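Local coordinates for uncharacterized protein Rv3272 (Mycobacterium tuberculosis, PDB 5YX6) that binds fatty acyl-CoAs of varied chain length, palmitoyl-CoA most tightly, and probably acts as a family III CoA transferase in fatty acid metabolism, at residues I278-L283 / T303-L308; Q249-F254 / V262-V267; F13-F18 / V98-F103; Y266-W271 / A290-R295; L130-G135 / L147-E152. One frame throughout, in Å; residues are numbered along the deposited sequence.

Interaction 1 of 5, residues I278-L283 / T303-L308; sequences IGRPDL and TAELEL
A salt-bridge network links Arg-280, in the loop between helices 268-277 and 282-285, with Glu-305 of helix 299-310 and with Asp-282. NH2 of Arg-280 reaches OE1 of Glu-305 at 3.2 Å, and NH1 adds a weak bond to the same oxygen. That oxygen lies in the guanidinium plane, yet the arginine meets it from above the carboxylate plane, the two flat groups being turned 83° apart. Arg-280 grips Asp-282 side-on through NE and NH2, both acceptor oxygens lying in the guanidinium plane. Arg-280 NE donates to Asp-282 OD1 at 2.8 Å, and NH2 of the same arginine to OD2 at 2.9 Å. Both bonds are nearly straight and use syn lone pairs, which fixes the rotation of the group. Before Arg-280 in the chain, a Schellman motif, with Gly-279 as its C-prime residue, ends helix 268-277. Ile-278, the residue before this glycine, is extended beyond CG1 (chi2 178°), which carries its CD1 out to CD2 of Leu-306 at 3.7 Å. CD1 of Leu-283 lies 4.3 Å above the guanidinium plane of Arg-280 and also packs on CD2 of Leu-306. Phe-254 of the neighbouring hairpin and Pro-250, just ahead of it, pack on Leu-306.

Interaction 2 of 5, residues Q249-F254 / V262-V267; sequences QPSDAF and VISAYV
Ser-251 and Ser-264 face each other as a non-hydrogen-bonded pair between the antiparallel segments 249-254 and 262-267. From CB of Ser-251, which stands 3.7 Å from OG of Ser-264 and near the Tyr-266 ring in an oblique approach, the side chain runs to an OG placed beside its own carbonyl carbon (chi1 -164°). This OG shares a hydrogen bond of 2.9 Å with OG of Ser-264, which has a similar first torsion and itself lies at the edge of the Tyr-266 ring, in its plane. Ile-145 of the second subunit packs on both serines. On either side of the pair the backbones are bonded: Ala-265 N gives a nearly straight bond of 2.9 Å to Pro-250 O, while Asp-252 and Ile-263 exchange N-H...O bonds in both directions. Pro-250 follows a cis peptide, and its CD comes within 3.2 Å of Ala-265 O. Upstream, Gln-249 folds back so that OE1 accepts from Ser-251 N at 3.1 Å, the donor standing above the amide plane. Ala-253 CB meets Val-262 CG2 at 4.2 Å on the serine face. CE2 of Phe-254 reaches CB of Ile-263 at 4.1 Å, the phenyl group running roughly perpendicular to the isoleucine. The pairing is that of a beta hairpin, strands 253-255 and 260-264, whose second strand also bonds to strand 328-331 in a three-stranded antiparallel sheet.

Interaction 3 of 5, residues F13-F18 / V98-F103; sequences FRVLDF and VVLEAF
With chi1 at -180°, Val-15 holds CG1 beside its carbonyl carbon, while Leu-100 (chi1 -64°) keeps CG beside its backbone N, and the two atoms meet at 3.9 Å. The strands 14-17 and 98-101 are central neighbours in the six-stranded parallel sheet of the Rossmann fold domain, at the place where the strand order 3-2-1-4-5-6 changes direction. The backbones are joined by an alternating ladder: Val-98 N to Arg-14 O, Leu-16 N to Val-98 O at 2.9 Å, Leu-100 N to Leu-16 O, and Phe-18 N to Leu-100 O at 2.8 Å. Val-15 and Val-98 run alongside each other, both directed to the face that helix 173-196 covers through Leu-190 and Val-186. Asp-17 shares this face; its carboxylate is bound by Lys-73 and Thr-19, and OD1 also lies near CB of Leu-100. On the other face, CB of Leu-16 touches CG2 of Val-99 at 4.1 Å. Phe-18 carries its ring past the strand end, where CE1 meets CG1 of Val-99 at 4.0 Å and O of Leu-100 lies at the ring edge, in plane. Met-108 packs on both Phe-18 and Phe-103, and CB of Phe-18 approaches CE2 of Phe-103 at 4.3 Å.

Interaction 4 of 5, residues Y266-W271 / A290-R295; sequences YVPKHW and AEQRSR
Arg-295 lies flat on one face of the Trp-271 indole, the guanidinium and ring planes 25° apart and their centres separated by 3.6 Å. The two side chains run antiparallel, and the arginine covers both rings of the indole. CZ of Arg-295 stands over the five-membered ring of Trp-271 in a cation-pi contact, and CD of Arg-295 makes a CH-pi contact 3.7 Å from the centroid of the six-membered ring. NH1 comes closest, 3.0 Å above the indole plane and offset toward its rim. In Trp-271, chi1 (163°) and chi2 (-112°) together present this face to the arginine, whose chain bends at chi3 to lie down on it. The opposite face of the guanidinium rests on CA of Gln-292, 3.8 Å above its centre, so the group is sandwiched. Its edge is occupied by acceptors: NH2 of Arg-295 donates to Tyr-266 O at 2.9 Å, tilted from both planes, while NE and NH1 bond to the backbone O atoms of Gln-249 and Phe-289. Each of the three nitrogens of this buried arginine thus has a main-chain oxygen as acceptor. The stack joins the first turns of helices 268-277 and 292-297; Pro-250, leading into the hairpin, also packs on the indole, and Leu-302 of helix 299-310 touches both Trp-271 and Arg-295.

Interaction 5 of 5, residues L130-G135 / L147-E152; sequences LTAYGG and LVVAAE
Tyr-133 meets three residues of helix 146-152 from the loop that follows strand 126-131, a strand of the parallel sheet in the Rossmann fold domain. Its hydroxyl end does most of the touching. OH of Tyr-133 lies 3.5 Å from CG1 of Val-148, whose side chain stands nearly square to the phenol. CZ of Tyr-133 is 3.8 Å from CG2 of Val-149, which comes past the ring from the helix side and approaches it obliquely. From the next turn, Glu-152 brings OE1 to 3.1 Å from OH of Tyr-133, its carboxylate turned 52° from the ring. Glu-152 stretches out fully, its CG opposite the backbone N (chi1 -172°), which carries the carboxylate across to the phenol. The same methyl CG2 of Val-149 also touches CB of Ala-132 at 4.2 Å.

In the second shell, Arg-142 makes a salt bridge to OE1 of Glu-152 and a cation-pi contact with Tyr-133, so it can set both groups. Val-149 packs on Val-174, next to the probable nucleophile Asp-175, whose side chain is about 7 Å from that of Val-149. The second subunit closes over the contact: its Leu-343 packs on Tyr-133 and its Asn-347 bonds to Tyr-133 O. The loop itself is shaped by an ST motif, in which Thr-131 OG1 accepts from Gly-134 N at 2.9 Å.

How the interactions relate
From the N terminus, interaction 3 comes first, closing a long loop by setting strand 14-17 beside strand 98-101. Interaction 5 follows in series, a short closure from the next strand of the same sheet to helix 146-152; the two touch where Glu-101 O probably accepts from Leu-130 N. Some hundred residues on, interaction 2 closes a hairpin, and interaction 4 begins on its last residues, Tyr-266 and Val-267. Interactions 4 and 1 cross, their segments alternating along the chain. Interactions 1, 2 and 4 touch one another, so hairpin and helices form one compact unit, well apart from interactions 3 and 5. Across the dimer, Leu-147 packs on Val-262, joining segment 147-152 to segment 262-267 of the partner subunit.

Interaction 1 of 5, residues I278-L283 / T303-L308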
# COMPACT_ATOMS: atom_id res chain seq x y z
N ILE A 278 14.83 -10.53 -30.41
CA ILE A 278 15.78 -11.49 -29.86
C ILE A 278 16.30 -12.47 -30.91
O ILE A 278 16.98 -13.44 -30.58
CB ILE A 278 15.15 -12.32 -28.72
CG1 ILE A 278 14.00 -13.16 -29.27
CG2 ILE A 278 14.67 -11.40 -27.60
CD1 ILE A 278 13.35 -14.04 -28.26
N GLY A 279 15.95 -12.22 -32.17
CA GLY A 279 16.43 -13.04 -33.27
C GLY A 279 15.73 -14.37 -33.38
O GLY A 279 16.34 -15.37 -33.73
N ARG A 280 14.44 -14.42 -33.05
CA ARG A 280 13.71 -15.68 -33.10
C ARG A 280 12.33 -15.56 -33.76
O ARG A 280 11.31 -15.80 -33.11
CB ARG A 280 13.58 -16.27 -31.69
CG ARG A 280 14.91 -16.65 -31.03
CD ARG A 280 15.54 -17.90 -31.70
NE ARG A 280 14.55 -18.97 -31.83
CZ ARG A 280 14.35 -19.91 -30.91
NH1 ARG A 280 15.08 -19.93 -29.79
NH2 ARG A 280 13.42 -20.83 -31.11
N PRO A 281 12.30 -15.21 -35.06
CA PRO A 281 11.03 -15.08 -35.80
C PRO A 281 10.20 -16.37 -35.83
O PRO A 281 8.98 -16.31 -36.03
CB PRO A 281 11.49 -14.72 -37.22
CG PRO A 281 12.91 -14.27 -37.09
CD PRO A 281 13.47 -15.01 -35.92
N ASP A 282 10.86 -17.51 -35.63
CA ASP A 282 10.19 -18.80 -35.69
C ASP A 282 9.17 -18.95 -34.57
O ASP A 282 8.21 -19.70 -34.69
CB ASP A 282 11.22 -19.94 -35.61
CG ASP A 282 12.01 -19.95 -34.30
OD1 ASP A 282 12.89 -19.08 -34.13
OD2 ASP A 282 11.77 -20.86 -33.47
N LEU A 283 9.39 -18.21 -33.48
CA LEU A 283 8.52 -18.30 -32.30
C LEU A 283 7.15 -17.67 -32.52
O LEU A 283 6.20 -18.00 -31.81
CB LEU A 283 9.19 -17.67 -31.09
CG LEU A 283 10.44 -18.40 -30.59
CD1 LEU A 283 10.97 -17.74 -29.33
CD2 LEU A 283 10.16 -19.89 -30.36
N THR A 303 9.99 -20.14 -21.58
CA THR A 303 11.12 -19.52 -20.89
C THR A 303 12.43 -20.15 -21.34
O THR A 303 13.47 -19.50 -21.38
CB THR A 303 10.99 -19.58 -19.34
OG1 THR A 303 12.22 -20.04 -18.76
CG2 THR A 303 9.87 -20.50 -18.94
N ALA A 304 12.37 -21.44 -21.65
CA ALA A 304 13.54 -22.15 -22.15
C ALA A 304 14.00 -21.59 -23.49
O ALA A 304 15.19 -21.31 -23.69
CB ALA A 304 13.23 -23.63 -22.30
N GLU A 305 13.05 -21.40 -24.40
CA GLU A 305 13.37 -20.86 -25.72
C GLU A 305 13.88 -19.42 -25.62
O GLU A 305 14.84 -19.05 -26.28
CB GLU A 305 12.15 -20.94 -26.64
CG GLU A 305 11.69 -22.37 -26.92
CD GLU A 305 12.66 -23.18 -27.80
OE1 GLU A 305 13.57 -22.58 -28.43
OE2 GLU A 305 12.50 -24.42 -27.86
N LEU A 306 13.25 -18.62 -24.76
CA LEU A 306 13.65 -17.22 -24.60
C LEU A 306 15.06 -17.12 -24.04
O LEU A 306 15.88 -16.33 -24.53
CB LEU A 306 12.66 -16.48 -23.70
CG LEU A 306 11.25 -16.34 -24.28
CD1 LEU A 306 10.29 -15.68 -23.30
CD2 LEU A 306 11.28 -15.59 -25.61
N GLU A 307 15.37 -17.93 -23.04
CA GLU A 307 16.68 -17.83 -22.40
C GLU A 307 17.80 -18.33 -23.33
O GLU A 307 18.90 -17.79 -23.30
CB GLU A 307 16.67 -18.59 -21.06
CG GLU A 307 15.77 -17.90 -20.01
CD GLU A 307 15.89 -18.49 -18.60
OE1 GLU A 307 16.06 -19.72 -18.47
OE2 GLU A 307 15.80 -17.71 -17.63
N LEU A 308 17.51 -19.33 -24.16
CA LEU A 308 18.46 -19.71 -25.22
C LEU A 308 18.81 -18.49 -26.07
O LEU A 308 19.97 -18.24 -26.36
CB LEU A 308 17.90 -20.83 -26.10
CG LEU A 308 17.95 -22.23 -25.47
CD1 LEU A 308 17.25 -23.26 -26.35
CD2 LEU A 308 19.38 -22.66 -25.17

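Interaction 2 of 5, residues Q249-F254 / V262-V267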
# COMPACT_ATOMS: atom_id res chain seq x y z
N GLN A 249 1.89 -14.57 -20.42
CA GLN A 249 3.30 -14.80 -20.68
C GLN A 249 3.69 -14.36 -22.09
O GLN A 249 2.87 -14.42 -23.01
CB GLN A 249 3.63 -16.28 -20.48
CG GLN A 249 3.37 -16.78 -19.07
CD GLN A 249 4.15 -15.99 -18.03
OE1 GLN A 249 5.34 -15.72 -18.20
NE2 GLN A 249 3.47 -15.61 -16.95
N PRO A 250 4.94 -13.90 -22.27
CA PRO A 250 6.03 -13.80 -21.29
C PRO A 250 5.99 -12.56 -20.40
O PRO A 250 5.94 -11.44 -20.89
CB PRO A 250 7.28 -13.79 -22.17
CG PRO A 250 6.83 -13.14 -23.42
CD PRO A 250 5.40 -13.58 -23.63
N SER A 251 6.03 -12.79 -19.09
CA SER A 251 6.02 -11.74 -18.08
C SER A 251 6.69 -12.27 -16.82
O SER A 251 6.04 -12.81 -15.92
CB SER A 251 4.58 -11.29 -17.78
OG SER A 251 4.56 -10.04 -17.10
N ASP A 252 8.01 -12.13 -16.76
CA ASP A 252 8.80 -12.78 -15.74
C ASP A 252 10.22 -12.23 -15.73
O ASP A 252 10.51 -11.22 -16.36
CB ASP A 252 8.82 -14.30 -15.99
CG ASP A 252 8.93 -15.11 -14.70
OD1 ASP A 252 9.62 -14.65 -13.75
OD2 ASP A 252 8.32 -16.20 -14.63
N ALA A 253 11.08 -12.89 -14.96
CA ALA A 253 12.51 -12.62 -14.96
C ALA A 253 13.20 -13.74 -15.74
O ALA A 253 12.85 -14.91 -15.59
CB ALA A 253 13.04 -12.53 -13.53
N PHE A 254 14.18 -13.37 -16.56
CA PHE A 254 14.85 -14.35 -17.43
C PHE A 254 16.38 -14.26 -17.36
O PHE A 254 16.94 -13.17 -17.27
CB PHE A 254 14.40 -14.15 -18.88
CG PHE A 254 12.91 -14.27 -19.09
CD1 PHE A 254 12.32 -15.50 -19.30
CD2 PHE A 254 12.10 -13.14 -19.06
CE1 PHE A 254 10.95 -15.61 -19.49
CE2 PHE A 254 10.73 -13.24 -19.24
CZ PHE A 254 10.15 -14.48 -19.46
N VAL A 262 14.03 -8.51 -16.44
CA VAL A 262 12.59 -8.61 -16.28
C VAL A 262 11.88 -8.09 -17.54
O VAL A 262 12.10 -6.96 -17.94
CB VAL A 262 12.12 -7.80 -15.05
CG1 VAL A 262 10.61 -7.85 -14.93
CG2 VAL A 262 12.80 -8.33 -13.79
N ILE A 263 11.04 -8.93 -18.15
CA ILE A 263 10.34 -8.58 -19.38
C ILE A 263 8.85 -8.84 -19.28
O ILE A 263 8.43 -9.89 -18.81
CB ILE A 263 10.87 -9.38 -20.60
CG1 ILE A 263 12.35 -9.10 -20.86
CG2 ILE A 263 10.07 -9.05 -21.84
CD1 ILE A 263 12.98 -10.06 -21.87
N SER A 264 8.04 -7.89 -19.73
CA SER A 264 6.62 -8.14 -19.89
C SER A 264 6.18 -7.78 -21.31
O SER A 264 6.11 -6.60 -21.67
CB SER A 264 5.79 -7.37 -18.87
OG SER A 264 4.44 -7.80 -18.91
N ALA A 265 5.89 -8.80 -22.11
CA ALA A 265 5.54 -8.61 -23.50
C ALA A 265 4.58 -9.71 -23.94
O ALA A 265 4.94 -10.59 -24.71
CB ALA A 265 6.78 -8.59 -24.38
N TYR A 266 3.37 -9.66 -23.41
CA TYR A 266 2.39 -10.71 -23.63
C TYR A 266 1.27 -10.27 -24.58
O TYR A 266 0.58 -11.11 -25.15
CB TYR A 266 1.81 -11.17 -22.30
CG TYR A 266 1.13 -10.07 -21.52
CD1 TYR A 266 1.87 -9.24 -20.68
CD2 TYR A 266 -0.23 -9.84 -21.63
CE1 TYR A 266 1.27 -8.22 -19.98
CE2 TYR A 266 -0.85 -8.83 -20.92
CZ TYR A 266 -0.09 -8.02 -20.09
OH TYR A 266 -0.68 -7.00 -19.38
N VAL A 267 1.09 -8.96 -24.76
CA VAL A 267 0.15 -8.46 -25.76
C VAL A 267 0.72 -8.74 -27.15
O VAL A 267 1.89 -8.45 -27.40
CB VAL A 267 -0.13 -6.96 -25.61

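Interaction 3 of 5, residues F13-F18 / V98-F103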
# COMPACT_ATOMS: atom_id res chain seq x y z
N PHE A 13 -6.42 22.85 10.49
CA PHE A 13 -6.87 21.63 11.16
C PHE A 13 -5.85 21.15 12.19
O PHE A 13 -4.65 21.13 11.93
CB PHE A 13 -7.13 20.51 10.16
CG PHE A 13 -8.35 20.72 9.30
CD1 PHE A 13 -9.42 21.46 9.76
CD2 PHE A 13 -8.42 20.17 8.04
CE1 PHE A 13 -10.54 21.65 8.97
CE2 PHE A 13 -9.53 20.35 7.25
CZ PHE A 13 -10.59 21.09 7.71
N ARG A 14 -6.34 20.72 13.34
CA ARG A 14 -5.47 20.22 14.39
C ARG A 14 -5.69 18.73 14.62
O ARG A 14 -6.82 18.27 14.77
CB ARG A 14 -5.70 21.00 15.69
CG ARG A 14 -4.95 20.42 16.88
CD ARG A 14 -5.05 21.32 18.07
NE ARG A 14 -4.35 22.57 17.83
CZ ARG A 14 -4.31 23.59 18.69
NH1 ARG A 14 -4.92 23.48 19.86
NH2 ARG A 14 -3.64 24.70 18.38
N VAL A 15 -4.59 17.98 14.66
CA VAL A 15 -4.66 16.54 14.83
C VAL A 15 -3.93 16.13 16.10
O VAL A 15 -2.80 16.55 16.34
CB VAL A 15 -4.04 15.80 13.62
CG1 VAL A 15 -4.13 14.29 13.81
CG2 VAL A 15 -4.72 16.24 12.32
N LEU A 16 -4.59 15.32 16.92
CA LEU A 16 -3.98 14.73 18.11
C LEU A 16 -3.52 13.31 17.82
O LEU A 16 -4.35 12.42 17.66
CB LEU A 16 -4.97 14.72 19.27
CG LEU A 16 -4.80 15.85 20.28
CD1 LEU A 16 -4.91 17.18 19.56
CD2 LEU A 16 -5.83 15.72 21.40
N ASP A 17 -2.21 13.10 17.75
CA ASP A 17 -1.66 11.83 17.26
C ASP A 17 -1.13 10.96 18.41
O ASP A 17 -0.02 11.20 18.89
CB ASP A 17 -0.55 12.10 16.24
CG ASP A 17 -0.00 10.82 15.57
OD1 ASP A 17 -0.47 9.72 15.93
OD2 ASP A 17 0.90 10.92 14.69
N PHE A 18 -1.90 9.95 18.82
CA PHE A 18 -1.49 9.04 19.90
C PHE A 18 -0.68 7.82 19.40
O PHE A 18 -0.29 6.98 20.21
CB PHE A 18 -2.71 8.52 20.68
CG PHE A 18 -3.41 9.57 21.54
CD1 PHE A 18 -4.34 10.44 20.99
CD2 PHE A 18 -3.17 9.63 22.91
CE1 PHE A 18 -5.00 11.38 21.78
CE2 PHE A 18 -3.82 10.57 23.70
CZ PHE A 18 -4.74 11.45 23.14
N VAL A 98 -9.24 16.17 14.68
CA VAL A 98 -9.04 14.72 14.55
C VAL A 98 -8.26 14.14 15.73
O VAL A 98 -7.31 14.74 16.22
CB VAL A 98 -8.28 14.37 13.26
CG1 VAL A 98 -8.12 12.87 13.12
CG2 VAL A 98 -8.98 14.93 12.02
N VAL A 99 -8.69 12.97 16.19
CA VAL A 99 -7.85 12.14 17.04
C VAL A 99 -7.42 10.87 16.29
O VAL A 99 -8.26 10.19 15.71
CB VAL A 99 -8.59 11.76 18.35
CG1 VAL A 99 -7.87 10.65 19.08
CG2 VAL A 99 -8.74 12.99 19.23
N LEU A 100 -6.12 10.59 16.28
CA LEU A 100 -5.56 9.36 15.73
C LEU A 100 -5.09 8.46 16.85
O LEU A 100 -4.28 8.88 17.68
CB LEU A 100 -4.38 9.62 14.80
CG LEU A 100 -4.54 10.40 13.51
CD1 LEU A 100 -3.23 10.41 12.77
CD2 LEU A 100 -5.62 9.73 12.69
N GLU A 101 -5.58 7.23 16.88
CA GLU A 101 -5.17 6.29 17.93
C GLU A 101 -4.86 4.89 17.40
O GLU A 101 -5.56 4.38 16.52
CB GLU A 101 -6.27 6.23 18.98
CG GLU A 101 -6.02 5.19 20.04
CD GLU A 101 -6.79 3.91 19.80
OE1 GLU A 101 -7.94 3.97 19.32
OE2 GLU A 101 -6.24 2.83 20.11
N ALA A 102 -3.83 4.25 17.95
CA ALA A 102 -3.40 2.93 17.49
C ALA A 102 -3.03 1.97 18.64
O ALA A 102 -2.19 1.09 18.46
CB ALA A 102 -2.23 3.07 16.54
N PHE A 103 -3.65 2.14 19.80
CA PHE A 103 -3.49 1.17 20.86
C PHE A 103 -4.31 -0.05 20.51
O PHE A 103 -5.12 -0.00 19.58
CB PHE A 103 -3.94 1.73 22.22
CG PHE A 103 -3.17 2.94 22.66
CD1 PHE A 103 -1.79 2.90 22.78
CD2 PHE A 103 -3.83 4.12 22.97
CE1 PHE A 103 -1.08 4.01 23.18
CE2 PHE A 103 -3.13 5.24 23.37
CZ PHE A 103 -1.75 5.18 23.48

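Interaction 4 of 5, residues Y266-W271 / A290-R295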
# COMPACT_ATOMS: atom_id res chain seq x y z
N TYR A 266 3.37 -9.66 -23.41
CA TYR A 266 2.39 -10.71 -23.63
C TYR A 266 1.27 -10.27 -24.58
O TYR A 266 0.58 -11.11 -25.15
CB TYR A 266 1.81 -11.17 -22.30
CG TYR A 266 1.13 -10.07 -21.52
CD1 TYR A 266 1.87 -9.24 -20.68
CD2 TYR A 266 -0.23 -9.84 -21.63
CE1 TYR A 266 1.27 -8.22 -19.98
CE2 TYR A 266 -0.85 -8.83 -20.92
CZ TYR A 266 -0.09 -8.02 -20.09
OH TYR A 266 -0.68 -7.00 -19.38
N VAL A 267 1.09 -8.96 -24.76
CA VAL A 267 0.15 -8.46 -25.76
C VAL A 267 0.72 -8.74 -27.15
O VAL A 267 1.89 -8.45 -27.40
CB VAL A 267 -0.13 -6.96 -25.61
N PRO A 268 -0.10 -9.29 -28.05
CA PRO A 268 0.28 -9.74 -29.39
C PRO A 268 1.30 -8.84 -30.11
O PRO A 268 2.30 -9.36 -30.61
CB PRO A 268 -1.06 -9.76 -30.12
CG PRO A 268 -2.02 -10.20 -29.07
CD PRO A 268 -1.53 -9.57 -27.77
N LYS A 269 1.05 -7.54 -30.16
CA LYS A 269 2.00 -6.60 -30.78
C LYS A 269 3.36 -6.63 -30.07
O LYS A 269 4.40 -6.53 -30.71
CB LYS A 269 1.44 -5.18 -30.77
N HIS A 270 3.34 -6.76 -28.75
CA HIS A 270 4.59 -6.79 -27.98
C HIS A 270 5.33 -8.11 -28.12
O HIS A 270 6.54 -8.15 -28.30
CB HIS A 270 4.29 -6.52 -26.51
CG HIS A 270 3.78 -5.14 -26.25
ND1 HIS A 270 3.27 -4.75 -25.03
CD2 HIS A 270 3.71 -4.05 -27.05
CE1 HIS A 270 2.91 -3.48 -25.09
NE2 HIS A 270 3.16 -3.03 -26.31
N TRP A 271 4.57 -9.20 -28.03
CA TRP A 271 5.11 -10.54 -28.20
C TRP A 271 5.81 -10.71 -29.56
O TRP A 271 6.95 -11.19 -29.62
CB TRP A 271 3.98 -11.56 -28.06
CG TRP A 271 4.32 -12.91 -28.61
CD1 TRP A 271 3.77 -13.50 -29.71
CD2 TRP A 271 5.26 -13.84 -28.08
NE1 TRP A 271 4.32 -14.74 -29.91
CE2 TRP A 271 5.24 -14.98 -28.92
CE3 TRP A 271 6.13 -13.83 -26.98
CZ2 TRP A 271 6.05 -16.09 -28.69
CZ3 TRP A 271 6.94 -14.94 -26.76
CH2 TRP A 271 6.89 -16.05 -27.62
N ALA A 290 2.11 -19.47 -30.47
CA ALA A 290 1.53 -18.47 -31.37
C ALA A 290 0.34 -17.72 -30.75
O ALA A 290 0.23 -16.50 -30.90
CB ALA A 290 1.12 -19.12 -32.68
N GLU A 291 -0.53 -18.44 -30.05
CA GLU A 291 -1.64 -17.80 -29.34
C GLU A 291 -1.27 -17.65 -27.86
O GLU A 291 -0.45 -18.42 -27.35
CB GLU A 291 -2.94 -18.60 -29.50
N GLN A 292 -1.85 -16.67 -27.18
CA GLN A 292 -1.48 -16.37 -25.80
C GLN A 292 -1.83 -17.49 -24.83
O GLN A 292 -1.10 -17.74 -23.86
CB GLN A 292 -2.11 -15.07 -25.33
CG GLN A 292 -1.64 -14.68 -23.93
CD GLN A 292 -2.00 -13.25 -23.56
OE1 GLN A 292 -2.19 -12.39 -24.43
NE2 GLN A 292 -2.10 -12.99 -22.26
N ARG A 293 -2.97 -18.15 -25.05
CA ARG A 293 -3.39 -19.24 -24.18
C ARG A 293 -2.37 -20.37 -24.25
O ARG A 293 -2.09 -21.03 -23.25
CB ARG A 293 -4.78 -19.75 -24.57
N SER A 294 -1.80 -20.57 -25.44
CA SER A 294 -0.75 -21.57 -25.64
C SER A 294 0.48 -21.19 -24.84
O SER A 294 1.16 -22.05 -24.28
CB SER A 294 -0.40 -21.71 -27.11
OG SER A 294 -1.54 -22.08 -27.87
N ARG A 295 0.77 -19.89 -24.79
CA ARG A 295 1.92 -19.40 -24.04
C ARG A 295 1.76 -19.72 -22.56
O ARG A 295 2.74 -20.00 -21.88
CB ARG A 295 2.12 -17.90 -24.26
CG ARG A 295 2.55 -17.53 -25.67
CD ARG A 295 3.26 -16.19 -25.73
NE ARG A 295 2.35 -15.04 -25.75
CZ ARG A 295 1.74 -14.59 -26.84
NH1 ARG A 295 1.92 -15.21 -28.01
NH2 ARG A 295 0.94 -13.54 -26.78

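Interaction 5 of 5, residues L130-G135 / L147-E152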
# COMPACT_ATOMS: atom_id res chain seq x y z
N LEU A 130 -6.55 2.79 14.37
CA LEU A 130 -5.74 1.83 13.61
C LEU A 130 -5.38 0.63 14.48
O LEU A 130 -4.77 0.79 15.53
CB LEU A 130 -4.48 2.51 13.07
CG LEU A 130 -3.50 1.63 12.30
CD1 LEU A 130 -4.17 1.01 11.10
CD2 LEU A 130 -2.30 2.45 11.86
N THR A 131 -5.79 -0.57 14.08
CA THR A 131 -5.42 -1.77 14.83
C THR A 131 -4.71 -2.79 13.94
O THR A 131 -4.66 -2.61 12.72
CB THR A 131 -6.65 -2.44 15.49
OG1 THR A 131 -7.49 -3.01 14.48
CG2 THR A 131 -7.43 -1.45 16.33
N ALA A 132 -4.17 -3.84 14.54
CA ALA A 132 -3.55 -4.92 13.76
C ALA A 132 -4.59 -5.81 13.09
O ALA A 132 -4.49 -6.10 11.90
CB ALA A 132 -2.64 -5.76 14.65
N TYR A 133 -5.59 -6.24 13.86
CA TYR A 133 -6.51 -7.27 13.38
C TYR A 133 -7.99 -6.90 13.44
O TYR A 133 -8.84 -7.72 13.09
CB TYR A 133 -6.30 -8.56 14.18
CG TYR A 133 -4.93 -9.16 14.05
CD1 TYR A 133 -4.56 -9.85 12.90
CD2 TYR A 133 -4.00 -9.06 15.08
CE1 TYR A 133 -3.29 -10.42 12.79
CE2 TYR A 133 -2.74 -9.63 14.97
CZ TYR A 133 -2.39 -10.30 13.83
OH TYR A 133 -1.13 -10.86 13.74
N GLY A 134 -8.32 -5.69 13.90
CA GLY A 134 -9.68 -5.20 13.76
C GLY A 134 -10.45 -4.91 15.03
O GLY A 134 -11.21 -3.94 15.09
N GLY A 135 -10.29 -5.76 16.03
CA GLY A 135 -11.02 -5.61 17.27
C GLY A 135 -12.49 -5.94 17.10
O GLY A 135 -13.33 -5.39 17.80
N LEU A 147 5.38 -8.05 10.15
CA LEU A 147 5.84 -9.37 9.75
C LEU A 147 4.81 -10.48 10.03
O LEU A 147 4.59 -11.36 9.22
CB LEU A 147 7.17 -9.66 10.46
CG LEU A 147 7.96 -10.93 10.18
CD1 LEU A 147 9.45 -10.62 10.35
CD2 LEU A 147 7.55 -12.02 11.13
N VAL A 148 4.17 -10.42 11.20
CA VAL A 148 3.23 -11.45 11.60
C VAL A 148 1.87 -11.26 10.94
O VAL A 148 1.21 -12.23 10.57
CB VAL A 148 3.07 -11.47 13.14
CG1 VAL A 148 2.01 -12.46 13.56
CG2 VAL A 148 4.38 -11.85 13.77
N VAL A 149 1.43 -10.01 10.82
CA VAL A 149 0.18 -9.70 10.12
C VAL A 149 0.26 -10.09 8.64
O VAL A 149 -0.68 -10.66 8.09
CB VAL A 149 -0.17 -8.19 10.25
CG1 VAL A 149 -1.35 -7.83 9.35
CG2 VAL A 149 -0.43 -7.83 11.71
N ALA A 150 1.39 -9.79 8.00
CA ALA A 150 1.63 -10.16 6.60
C ALA A 150 1.51 -11.67 6.38
O ALA A 150 0.86 -12.12 5.43
CB ALA A 150 3.01 -9.69 6.16
N ALA A 151 2.12 -12.45 7.27
CA ALA A 151 2.12 -13.90 7.17
C ALA A 151 0.76 -14.49 7.51
O ALA A 151 0.33 -15.47 6.92
CB ALA A 151 3.20 -14.50 8.09
N GLU A 152 0.08 -13.90 8.48
CA GLU A 152 -1.22 -14.42 8.87
C GLU A 152 -2.27 -14.12 7.78
O GLU A 152 -3.24 -14.87 7.62
CB GLU A 152 -1.64 -13.84 10.23
CG GLU A 152 -2.89 -14.49 10.80
CD GLU A 152 -3.07 -14.27 12.30
OE1 GLU A 152 -2.22 -13.62 12.95
OE2 GLU A 152 -4.08 -14.77 12.84